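Local coordinates for putative fusidic acid resistance protein (Staphylococcus aureus, PDB 2YB5), which confers resistance to the antibiotic fusidic acid through ribosome clearance, probably by binding elongation factor G and helping to free stalled ribosomes, at residues S119-N124 with D193-N198; I133-L138 with N205-F210; Q17-L22 with N43-I48. One frame throughout, in Å; residues are numbered along the deposited sequence.

Interaction 1: S119-N124 with D193-N198; sequences SYLGWN and DSFKCN. With ZN (zinc ion), chain C.
N198 grips the chain at S119 and Y120 with both ends of its amide. N198 OD1 accepts two backbone N-H groups, from S119 N at 2.7 Å and from Y120 N at 2.9 Å. Both donors come in from the same face of the carbonyl plane, and the Y120 bond is the straighter, with an N-H...O angle of 165°. At the other end, N198 ND2 gives a 2.7 Å bond to S194 O, one turn back in its own helix, and a bent, weak one to Y120 O. S194 O thus takes two donors, N198 ND2 and N198 N, from opposite faces of its plane. With these bonds fixing its rotation, the amide crosses the Y120 ring at a slant, ND2 sitting over the ring centre. Y120 can lie there because its CG is turned between its own N and carbonyl carbon (chi1 76°). At the ring edge, near its plane, sits C197 SG, which binds zinc at 2.4 Å; C158, C161 and C191 complete the four-cysteine site. This suits the treble-clef zinc finger of the family, in which the helix contributes a ligand from its first turn. That turn is capped by D193, whose OD1 accepts F195 N. Three waters add to this. One joins S119 OG to N198 O, and another lies between Y120 OH and S194 OG, the latter also bonded to K131. A third gives a hydrogen to G122 O and takes one from S194 N. G122 has no side chain, so S194 OG can lie 3.6 Å from G122 CA. S194 CB packs 3.5 Å from G122 O, and F195 CE2 reaches the same oxygen at 3.3 Å.

Interaction 2: I133-L138 with N205-F210; sequences IVYKNL and NNLYEF
L207 is where the helix first meets the strand, at Y135. Its CG stands anti to its own backbone N, which extends the isobutyl group toward the sheet, and the L207 CD2 methyl rests 3.9 Å from Y135 CB and equally close to Y135 CG. The two side chains meet at a slant. L207 also packs on Y120, the same CD2 methyl meeting both tyrosines, with the bound zinc about 9 Å from the L207 side chain. Next comes Y208, which buries more of its surface against I133-L138 than any other residue of N205-F210. Its ring turns an edge to Y135, with Y208 CE1 4.0 Å from Y135 CD1, and Y208 OH gives a 2.8 Å hydrogen bond to K136 O. The donor lies somewhat off the carbonyl plane, tilted by 21°, and the C=O...O angle is 138°. On past the strand end, L138 comes obliquely to the ring, L138 CG 3.9 Å from Y208 CE2. Two residues further along, F210 has left the strand behind and packs instead on F170 and I190, on the far strands of the same antiparallel sheet. The helix 204-214 therefore lies across one face of the sheet of the treble-clef zinc-finger region, the local axes of helix and strand running 122° apart. The polar ends of Y135, K136 and N137 go elsewhere: Y135 OH bonds to E143, K136 NZ pairs with D140, and N137 ND2 also bonds to E143. The joint is thus mainly apolar packing, and the single hydroxyl bond satisfies a carbonyl at the point where the strand gives out and holds the Y208 hydroxyl there.

Interaction 3: Q17-L22 with N43-I48; sequences QLVYQL and NEINDI
The carbonyl oxygen of L18 accepts the backbone N-H of L22, L22 N to L18 O 3.0 Å, an ordinary helical bond; across the contact it is the L18 side chain that meets I45 and E44. This is an antiparallel helix pair, local axes 10.1 Å apart and 161° between their directions, within the helical N-terminal region that matches the elongation factor G-binding family. L18 is directed toward the partner helix. It slides past I45 in the opposite direction, so that L18 CB meets I45 CG1 at 3.8 Å along the flank rather than end on. Further out, L18 CD1 touches E44 CB and, one turn on, I48 CD1. Only the aliphatic base of E44 is used: its chain bends at chi2 (-71°), and the carboxylate turns away from the other helix. V19 joins from the next position round the turn, crossing I45 at about a right angle. Every touch between the two segments is carbon on carbon, and four of the five residues involved are buried. I45 also packs on F59, I60 and I63 of the short helix 59-63, and V19 meets F59 as well, so a third helix closes over this side of the pair. The outermost methyl of I45, CD1, ends 3.7 Å from V19 CG2.

Overall arrangement
Interactions 1 and 2 belong to one unit: the strands 121-125 and 130-136 are neighbours in the antiparallel sheet, joined by a probable L121 N to V134 O bond, and the helices 194-200 and 204-214 follow each other in the chain. Interaction 1 is buried and polar, ruled by an asparagine amide bonded to the backbone, waters and a zinc ligand; interaction 2 is partly buried and mostly aromatic and aliphatic, with one hydroxyl bond near the strand end. Interaction 3 stands apart in the helical N-terminal region, its centre about 24 Å from that of interaction 1 and about 23 Å from that of interaction 2, a buried and wholly apolar contact between two helices.

Interaction 1: S119-N124 with D193-N198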
loop_
_atom_site.group_PDB
_atom_site.type_symbol
_atom_site.label_atom_id
_atom_site.label_comp_id
_atom_site.label_asym_id
_atom_site.label_seq_id
_atom_site.Cartn_x
_atom_site.Cartn_y
_atom_site.Cartn_z
ATOM N N SER A 119 0.729 -3.994 -1.882
ATOM C CA SER A 119 2.028 -3.627 -2.403
ATOM C C SER A 119 3.077 -4.544 -1.794
ATOM O O SER A 119 4.142 -4.751 -2.362
ATOM C CB SER A 119 2.345 -2.182 -2.050
ATOM O OG SER A 119 1.464 -1.309 -2.735
ATOM N N TYR A 120 2.790 -5.064 -0.611
ATOM C CA TYR A 120 3.641 -6.083 -0.025
ATOM C C TYR A 120 2.811 -7.140 0.695
ATOM O O TYR A 120 1.722 -6.857 1.193
ATOM C CB TYR A 120 4.657 -5.444 0.926
ATOM C CG TYR A 120 4.135 -4.996 2.258
ATOM C CD1 TYR A 120 4.067 -5.872 3.332
ATOM C CD2 TYR A 120 3.757 -3.661 2.467
ATOM C CE1 TYR A 120 3.599 -5.443 4.578
ATOM C CE2 TYR A 120 3.291 -3.237 3.680
ATOM C CZ TYR A 120 3.229 -4.123 4.742
ATOM O OH TYR A 120 2.778 -3.685 5.964
ATOM N N LEU A 121 3.346 -8.345 0.764
ATOM C CA LEU A 121 2.647 -9.455 1.401
ATOM C C LEU A 121 3.161 -9.664 2.818
ATOM O O LEU A 121 4.306 -10.114 3.015
ATOM C CB LEU A 121 2.830 -10.734 0.583
ATOM C CG LEU A 121 2.067 -11.949 1.107
ATOM C CD1 LEU A 121 0.584 -11.609 1.314
ATOM C CD2 LEU A 121 2.253 -13.103 0.136
ATOM N N GLY A 122 2.312 -9.351 3.797
ATOM C CA GLY A 122 2.676 -9.471 5.191
ATOM C C GLY A 122 1.726 -10.408 5.893
ATOM O O GLY A 122 0.508 -10.208 5.838
ATOM N N TRP A 123 2.272 -11.428 6.544
ATOM C CA TRP A 123 1.448 -12.409 7.254
ATOM C C TRP A 123 2.103 -12.889 8.523
ATOM O O TRP A 123 3.335 -12.949 8.624
ATOM C CB TRP A 123 1.101 -13.617 6.375
ATOM C CG TRP A 123 2.230 -14.614 6.092
ATOM C CD1 TRP A 123 2.406 -15.848 6.672
ATOM C CD2 TRP A 123 3.276 -14.481 5.119
ATOM N NE1 TRP A 123 3.499 -16.478 6.122
ATOM C CE2 TRP A 123 4.051 -15.662 5.170
ATOM C CE3 TRP A 123 3.643 -13.474 4.217
ATOM C CZ2 TRP A 123 5.176 -15.851 4.369
ATOM C CZ3 TRP A 123 4.748 -13.679 3.402
ATOM C CH2 TRP A 123 5.505 -14.848 3.495
ATOM N N ASN A 124 1.259 -13.252 9.482
ATOM C CA ASN A 124 1.718 -13.578 10.814
ATOM C C ASN A 124 1.732 -15.087 11.049
ATOM O O ASN A 124 0.862 -15.821 10.563
ATOM C CB ASN A 124 0.858 -12.849 11.864
ATOM C CG ASN A 124 0.945 -11.327 11.749
ATOM O OD1 ASN A 124 1.903 -10.777 11.182
ATOM N ND2 ASN A 124 -0.064 -10.633 12.278
ATOM N N ASP A 193 -1.768 -5.784 11.387
ATOM C CA ASP A 193 -2.439 -6.337 10.221
ATOM C C ASP A 193 -1.903 -5.661 8.950
ATOM O O ASP A 193 -2.253 -4.526 8.647
ATOM C CB ASP A 193 -3.951 -6.108 10.368
ATOM C CG ASP A 193 -4.734 -6.569 9.173
ATOM O OD1 ASP A 193 -4.162 -7.183 8.255
ATOM O OD2 ASP A 193 -5.947 -6.309 9.151
ATOM N N SER A 194 -1.046 -6.373 8.221
ATOM C CA SER A 194 -0.401 -5.843 7.028
ATOM C C SER A 194 -1.392 -5.563 5.901
ATOM O O SER A 194 -1.118 -4.739 5.028
ATOM C CB SER A 194 0.688 -6.802 6.551
ATOM O OG SER A 194 1.675 -6.959 7.562
ATOM N N PHE A 195 -2.550 -6.220 5.922
ATOM C CA PHE A 195 -3.574 -5.964 4.910
ATOM C C PHE A 195 -4.214 -4.600 5.097
ATOM O O PHE A 195 -4.437 -3.880 4.124
ATOM C CB PHE A 195 -4.579 -7.117 4.862
ATOM C CG PHE A 195 -3.921 -8.420 4.510
ATOM C CD1 PHE A 195 -3.698 -8.752 3.187
ATOM C CD2 PHE A 195 -3.422 -9.257 5.507
ATOM C CE1 PHE A 195 -3.043 -9.933 2.849
ATOM C CE2 PHE A 195 -2.758 -10.433 5.178
ATOM C CZ PHE A 195 -2.571 -10.771 3.845
ATOM N N LYS A 196 -4.455 -4.213 6.346
ATOM C CA LYS A 196 -4.890 -2.848 6.648
ATOM C C LYS A 196 -3.810 -1.831 6.266
ATOM O O LYS A 196 -4.110 -0.808 5.643
ATOM C CB LYS A 196 -5.233 -2.709 8.124
ATOM C CG LYS A 196 -5.828 -1.351 8.504
ATOM C CD LYS A 196 -5.677 -1.056 9.993
ATOM C CE LYS A 196 -6.297 0.305 10.337
ATOM N NZ LYS A 196 -6.020 0.734 11.738
ATOM N N CYS A 197 -2.567 -2.112 6.655
ATOM C CA CYS A 197 -1.389 -1.323 6.232
ATOM C C CYS A 197 -1.355 -1.059 4.718
ATOM O O CYS A 197 -1.146 0.074 4.278
ATOM C CB CYS A 197 -0.093 -2.061 6.609
ATOM S SG CYS A 197 1.408 -1.071 6.465
ATOM N N ASN A 198 -1.559 -2.118 3.943
ATOM C CA ASN A 198 -1.524 -2.028 2.480
ATOM C C ASN A 198 -2.644 -1.182 1.872
ATOM O O ASN A 198 -2.489 -0.667 0.770
ATOM C CB ASN A 198 -1.509 -3.418 1.856
ATOM C CG ASN A 198 -0.113 -3.990 1.769
ATOM O OD1 ASN A 198 0.626 -3.678 0.836
ATOM N ND2 ASN A 198 0.264 -4.829 2.748
HETATM ZN ZN ZN C . 0.946 0.432 8.315
HETATM O O HOH W 1 -0.329 -0.127 -1.028
HETATM O O HOH W 2 2.694 -4.838 8.676
HETATM O O HOH W 3 -0.559 -9.307 8.455
#

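Interaction 2: I133-L138 with N205-F210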
loop_
_atom_site.group_PDB
_atom_site.type_symbol
_atom_site.label_atom_id
_atom_site.label_comp_id
_atom_site.label_asym_id
_atom_site.label_seq_id
_atom_site.Cartn_x
_atom_site.Cartn_y
_atom_site.Cartn_z
ATOM N N ILE A 133 7.388 -10.676 5.712
ATOM C CA ILE A 133 7.066 -9.637 4.742
ATOM C C ILE A 133 7.793 -9.926 3.436
ATOM O O ILE A 133 8.996 -10.054 3.438
ATOM C CB ILE A 133 7.448 -8.232 5.268
ATOM C CG1 ILE A 133 6.452 -7.784 6.345
ATOM C CG2 ILE A 133 7.511 -7.209 4.124
ATOM C CD1 ILE A 133 7.011 -6.728 7.338
ATOM N N VAL A 134 7.052 -10.047 2.339
ATOM C CA VAL A 134 7.616 -10.294 1.019
ATOM C C VAL A 134 7.182 -9.162 0.081
ATOM O O VAL A 134 6.048 -8.677 0.155
ATOM C CB VAL A 134 7.184 -11.682 0.460
ATOM C CG1 VAL A 134 7.589 -11.863 -1.004
ATOM C CG2 VAL A 134 7.781 -12.813 1.329
ATOM N N TYR A 135 8.110 -8.747 -0.775
ATOM C CA TYR A 135 7.923 -7.646 -1.710
ATOM C C TYR A 135 8.898 -7.764 -2.886
ATOM O O TYR A 135 9.829 -8.587 -2.873
ATOM C CB TYR A 135 8.125 -6.299 -0.992
ATOM C CG TYR A 135 9.509 -6.149 -0.387
ATOM C CD1 TYR A 135 10.552 -5.618 -1.136
ATOM C CD2 TYR A 135 9.782 -6.563 0.917
ATOM C CE1 TYR A 135 11.824 -5.488 -0.600
ATOM C CE2 TYR A 135 11.050 -6.459 1.451
ATOM C CZ TYR A 135 12.066 -5.911 0.683
ATOM O OH TYR A 135 13.329 -5.783 1.171
ATOM N N LYS A 136 8.659 -6.941 -3.901
ATOM C CA LYS A 136 9.573 -6.787 -5.034
ATOM C C LYS A 136 10.458 -5.571 -4.797
ATOM O O LYS A 136 9.963 -4.519 -4.396
ATOM C CB LYS A 136 8.791 -6.576 -6.323
ATOM C CG LYS A 136 8.020 -7.786 -6.807
ATOM C CD LYS A 136 8.924 -8.862 -7.379
ATOM C CE LYS A 136 8.141 -9.874 -8.206
ATOM N NZ LYS A 136 7.899 -9.398 -9.606
ATOM N N ASN A 137 11.756 -5.708 -5.060
ATOM C CA ASN A 137 12.689 -4.590 -4.912
ATOM C C ASN A 137 12.748 -3.709 -6.169
ATOM O O ASN A 137 12.036 -3.950 -7.142
ATOM C CB ASN A 137 14.095 -5.083 -4.509
ATOM C CG ASN A 137 14.744 -5.946 -5.565
ATOM O OD1 ASN A 137 14.396 -5.872 -6.737
ATOM N ND2 ASN A 137 15.705 -6.770 -5.154
ATOM N N LEU A 138 13.587 -2.677 -6.124
ATOM C CA LEU A 138 13.792 -1.775 -7.261
ATOM C C LEU A 138 14.175 -2.466 -8.568
ATOM O O LEU A 138 13.910 -1.921 -9.638
ATOM C CB LEU A 138 14.830 -0.698 -6.895
ATOM C CG LEU A 138 14.241 0.559 -6.248
ATOM C CD1 LEU A 138 15.074 1.075 -5.054
ATOM C CD2 LEU A 138 14.068 1.666 -7.286
ATOM N N ASN A 205 8.337 3.278 -1.545
ATOM C CA ASN A 205 9.548 3.828 -0.943
ATOM C C ASN A 205 9.518 3.791 0.578
ATOM O O ASN A 205 10.557 3.593 1.190
ATOM C CB ASN A 205 9.814 5.271 -1.400
ATOM C CG ASN A 205 10.485 5.355 -2.753
ATOM O OD1 ASN A 205 10.959 4.361 -3.294
ATOM N ND2 ASN A 205 10.542 6.572 -3.306
ATOM N N ASN A 206 8.340 3.988 1.177
ATOM C CA ASN A 206 8.194 3.942 2.633
ATOM C C ASN A 206 8.599 2.568 3.180
ATOM O O ASN A 206 9.185 2.475 4.252
ATOM C CB ASN A 206 6.757 4.248 3.078
ATOM C CG ASN A 206 6.267 5.663 2.682
ATOM O OD1 ASN A 206 7.015 6.486 2.151
ATOM N ND2 ASN A 206 4.988 5.933 2.951
ATOM N N LEU A 207 8.264 1.502 2.450
ATOM C CA LEU A 207 8.661 0.155 2.846
ATOM C C LEU A 207 10.156 -0.064 2.643
ATOM O O LEU A 207 10.814 -0.691 3.485
ATOM C CB LEU A 207 7.883 -0.897 2.055
ATOM C CG LEU A 207 8.219 -2.350 2.385
ATOM C CD1 LEU A 207 7.866 -2.666 3.843
ATOM C CD2 LEU A 207 7.488 -3.285 1.409
ATOM N N TYR A 208 10.688 0.426 1.524
ATOM C CA TYR A 208 12.123 0.297 1.262
ATOM C C TYR A 208 12.956 1.010 2.331
ATOM O O TYR A 208 14.000 0.508 2.728
ATOM C CB TYR A 208 12.497 0.864 -0.109
ATOM C CG TYR A 208 11.931 0.139 -1.303
ATOM C CD1 TYR A 208 11.475 -1.179 -1.220
ATOM C CD2 TYR A 208 11.875 0.775 -2.540
ATOM C CE1 TYR A 208 10.980 -1.833 -2.345
ATOM C CE2 TYR A 208 11.376 0.137 -3.658
ATOM C CZ TYR A 208 10.928 -1.161 -3.557
ATOM O OH TYR A 208 10.432 -1.781 -4.675
ATOM N N GLU A 209 12.475 2.160 2.808
ATOM C CA GLU A 209 13.205 2.946 3.809
ATOM C C GLU A 209 13.116 2.305 5.191
ATOM O O GLU A 209 14.081 2.344 5.958
ATOM C CB GLU A 209 12.691 4.380 3.868
ATOM C CG GLU A 209 12.973 5.191 2.630
ATOM C CD GLU A 209 12.315 6.557 2.665
ATOM O OE1 GLU A 209 12.302 7.204 3.748
ATOM O OE2 GLU A 209 11.824 6.998 1.598
ATOM N N PHE A 210 11.962 1.720 5.508
ATOM C CA PHE A 210 11.827 0.928 6.714
ATOM C C PHE A 210 12.805 -0.254 6.676
ATOM O O PHE A 210 13.531 -0.491 7.642
ATOM C CB PHE A 210 10.389 0.439 6.861
ATOM C CG PHE A 210 10.182 -0.497 8.008
ATOM C CD1 PHE A 210 10.193 -0.027 9.311
ATOM C CD2 PHE A 210 9.959 -1.846 7.791
ATOM C CE1 PHE A 210 10.002 -0.894 10.377
ATOM C CE2 PHE A 210 9.769 -2.717 8.861
ATOM C CZ PHE A 210 9.796 -2.231 10.152
#

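Interaction 3: Q17-L22 with N43-I48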
loop_
_atom_site.group_PDB
_atom_site.type_symbol
_atom_site.label_atom_id
_atom_site.label_comp_id
_atom_site.label_asym_id
_atom_site.label_seq_id
_atom_site.Cartn_x
_atom_site.Cartn_y
_atom_site.Cartn_z
ATOM N N GLN A 17 -6.559 8.571 -2.443
ATOM C CA GLN A 17 -6.310 9.654 -1.490
ATOM C C GLN A 17 -6.484 11.045 -2.125
ATOM O O GLN A 17 -6.959 11.975 -1.466
ATOM C CB GLN A 17 -4.920 9.530 -0.852
ATOM C CG GLN A 17 -4.805 8.386 0.170
ATOM C CD GLN A 17 -3.385 8.147 0.670
ATOM O OE1 GLN A 17 -3.128 7.168 1.376
ATOM N NE2 GLN A 17 -2.458 9.037 0.314
ATOM N N LEU A 18 -6.098 11.189 -3.392
ATOM C CA LEU A 18 -6.243 12.478 -4.082
ATOM C C LEU A 18 -7.711 12.784 -4.393
ATOM O O LEU A 18 -8.150 13.929 -4.259
ATOM C CB LEU A 18 -5.404 12.522 -5.354
ATOM C CG LEU A 18 -3.883 12.487 -5.153
ATOM C CD1 LEU A 18 -3.197 12.025 -6.430
ATOM C CD2 LEU A 18 -3.343 13.833 -4.699
ATOM N N VAL A 19 -8.466 11.760 -4.782
ATOM C CA VAL A 19 -9.886 11.922 -5.065
ATOM C C VAL A 19 -10.660 12.365 -3.815
ATOM O O VAL A 19 -11.494 13.265 -3.902
ATOM C CB VAL A 19 -10.498 10.641 -5.671
ATOM C CG1 VAL A 19 -12.011 10.720 -5.698
ATOM C CG2 VAL A 19 -9.956 10.423 -7.085
ATOM N N TYR A 20 -10.372 11.768 -2.659
ATOM C CA TYR A 20 -11.002 12.200 -1.404
ATOM C C TYR A 20 -10.584 13.616 -1.028
ATOM O O TYR A 20 -11.366 14.344 -0.431
ATOM C CB TYR A 20 -10.674 11.274 -0.224
ATOM C CG TYR A 20 -11.148 9.831 -0.324
ATOM C CD1 TYR A 20 -12.291 9.471 -1.046
ATOM C CD2 TYR A 20 -10.442 8.818 0.324
ATOM C CE1 TYR A 20 -12.710 8.132 -1.114
ATOM C CE2 TYR A 20 -10.851 7.490 0.262
ATOM C CZ TYR A 20 -11.979 7.150 -0.455
ATOM O OH TYR A 20 -12.351 5.817 -0.504
ATOM N N GLN A 21 -9.351 14.001 -1.353
ATOM C CA GLN A 21 -8.905 15.361 -1.089
ATOM C C GLN A 21 -9.725 16.349 -1.922
ATOM O O GLN A 21 -10.086 17.401 -1.429
ATOM C CB GLN A 21 -7.406 15.530 -1.356
ATOM C CG GLN A 21 -6.801 16.829 -0.760
ATOM C CD GLN A 21 -6.447 16.730 0.730
ATOM O OE1 GLN A 21 -6.802 15.769 1.408
ATOM N NE2 GLN A 21 -5.733 17.724 1.233
ATOM N N LEU A 22 -10.021 15.989 -3.172
ATOM C CA LEU A 22 -10.901 16.775 -4.031
ATOM C C LEU A 22 -12.273 16.969 -3.398
ATOM O O LEU A 22 -12.854 18.050 -3.491
ATOM C CB LEU A 22 -11.074 16.113 -5.405
ATOM C CG LEU A 22 -10.168 16.576 -6.544
ATOM C CD1 LEU A 22 -10.537 15.826 -7.830
ATOM C CD2 LEU A 22 -10.285 18.074 -6.752
ATOM N N ASN A 43 -4.295 17.260 -11.775
ATOM C CA ASN A 43 -3.035 16.980 -12.472
ATOM C C ASN A 43 -2.166 15.909 -11.809
ATOM O O ASN A 43 -1.445 15.202 -12.512
ATOM C CB ASN A 43 -2.220 18.256 -12.709
ATOM C CG ASN A 43 -2.567 18.941 -14.032
ATOM O OD1 ASN A 43 -2.861 18.281 -15.034
ATOM N ND2 ASN A 43 -2.513 20.264 -14.043
ATOM N N GLU A 44 -2.228 15.788 -10.480
ATOM C CA GLU A 44 -1.532 14.697 -9.772
ATOM C C GLU A 44 -2.095 13.340 -10.164
ATOM O O GLU A 44 -1.343 12.391 -10.391
ATOM C CB GLU A 44 -1.636 14.856 -8.252
ATOM C CG GLU A 44 -0.873 16.053 -7.691
ATOM C CD GLU A 44 0.624 15.859 -7.759
ATOM O OE1 GLU A 44 1.136 14.952 -7.056
ATOM O OE2 GLU A 44 1.288 16.612 -8.511
ATOM N N ILE A 45 -3.418 13.246 -10.228
ATOM C CA ILE A 45 -4.074 12.001 -10.622
ATOM C C ILE A 45 -3.681 11.611 -12.043
ATOM O O ILE A 45 -3.328 10.452 -12.303
ATOM C CB ILE A 45 -5.607 12.114 -10.526
ATOM C CG1 ILE A 45 -6.020 12.284 -9.062
ATOM C CG2 ILE A 45 -6.291 10.882 -11.155
ATOM C CD1 ILE A 45 -7.469 12.602 -8.851
ATOM N N ASN A 46 -3.747 12.584 -12.948
ATOM C CA ASN A 46 -3.433 12.388 -14.366
ATOM C C ASN A 46 -1.994 11.963 -14.602
ATOM O O ASN A 46 -1.732 11.070 -15.413
ATOM C CB ASN A 46 -3.708 13.680 -15.153
ATOM C CG ASN A 46 -3.599 13.491 -16.663
ATOM O OD1 ASN A 46 -4.232 12.610 -17.240
ATOM N ND2 ASN A 46 -2.807 14.340 -17.307
ATOM N N ASP A 47 -1.065 12.604 -13.901
ATOM C CA ASP A 47 0.351 12.274 -14.038
ATOM C C ASP A 47 0.634 10.811 -13.664
ATOM O O ASP A 47 1.433 10.150 -14.326
ATOM C CB ASP A 47 1.221 13.245 -13.219
ATOM C CG ASP A 47 1.300 14.634 -13.847
ATOM O OD1 ASP A 47 0.977 14.784 -15.051
ATOM O OD2 ASP A 47 1.683 15.588 -13.133
ATOM N N ILE A 48 -0.041 10.303 -12.632
ATOM C CA ILE A 48 0.089 8.896 -12.232
ATOM C C ILE A 48 -0.212 7.955 -13.409
ATOM O O ILE A 48 0.388 6.885 -13.521
ATOM C CB ILE A 48 -0.829 8.555 -11.036
ATOM C CG1 ILE A 48 -0.285 9.189 -9.749
ATOM C CG2 ILE A 48 -0.965 7.052 -10.855
ATOM C CD1 ILE A 48 -1.227 9.082 -8.582
#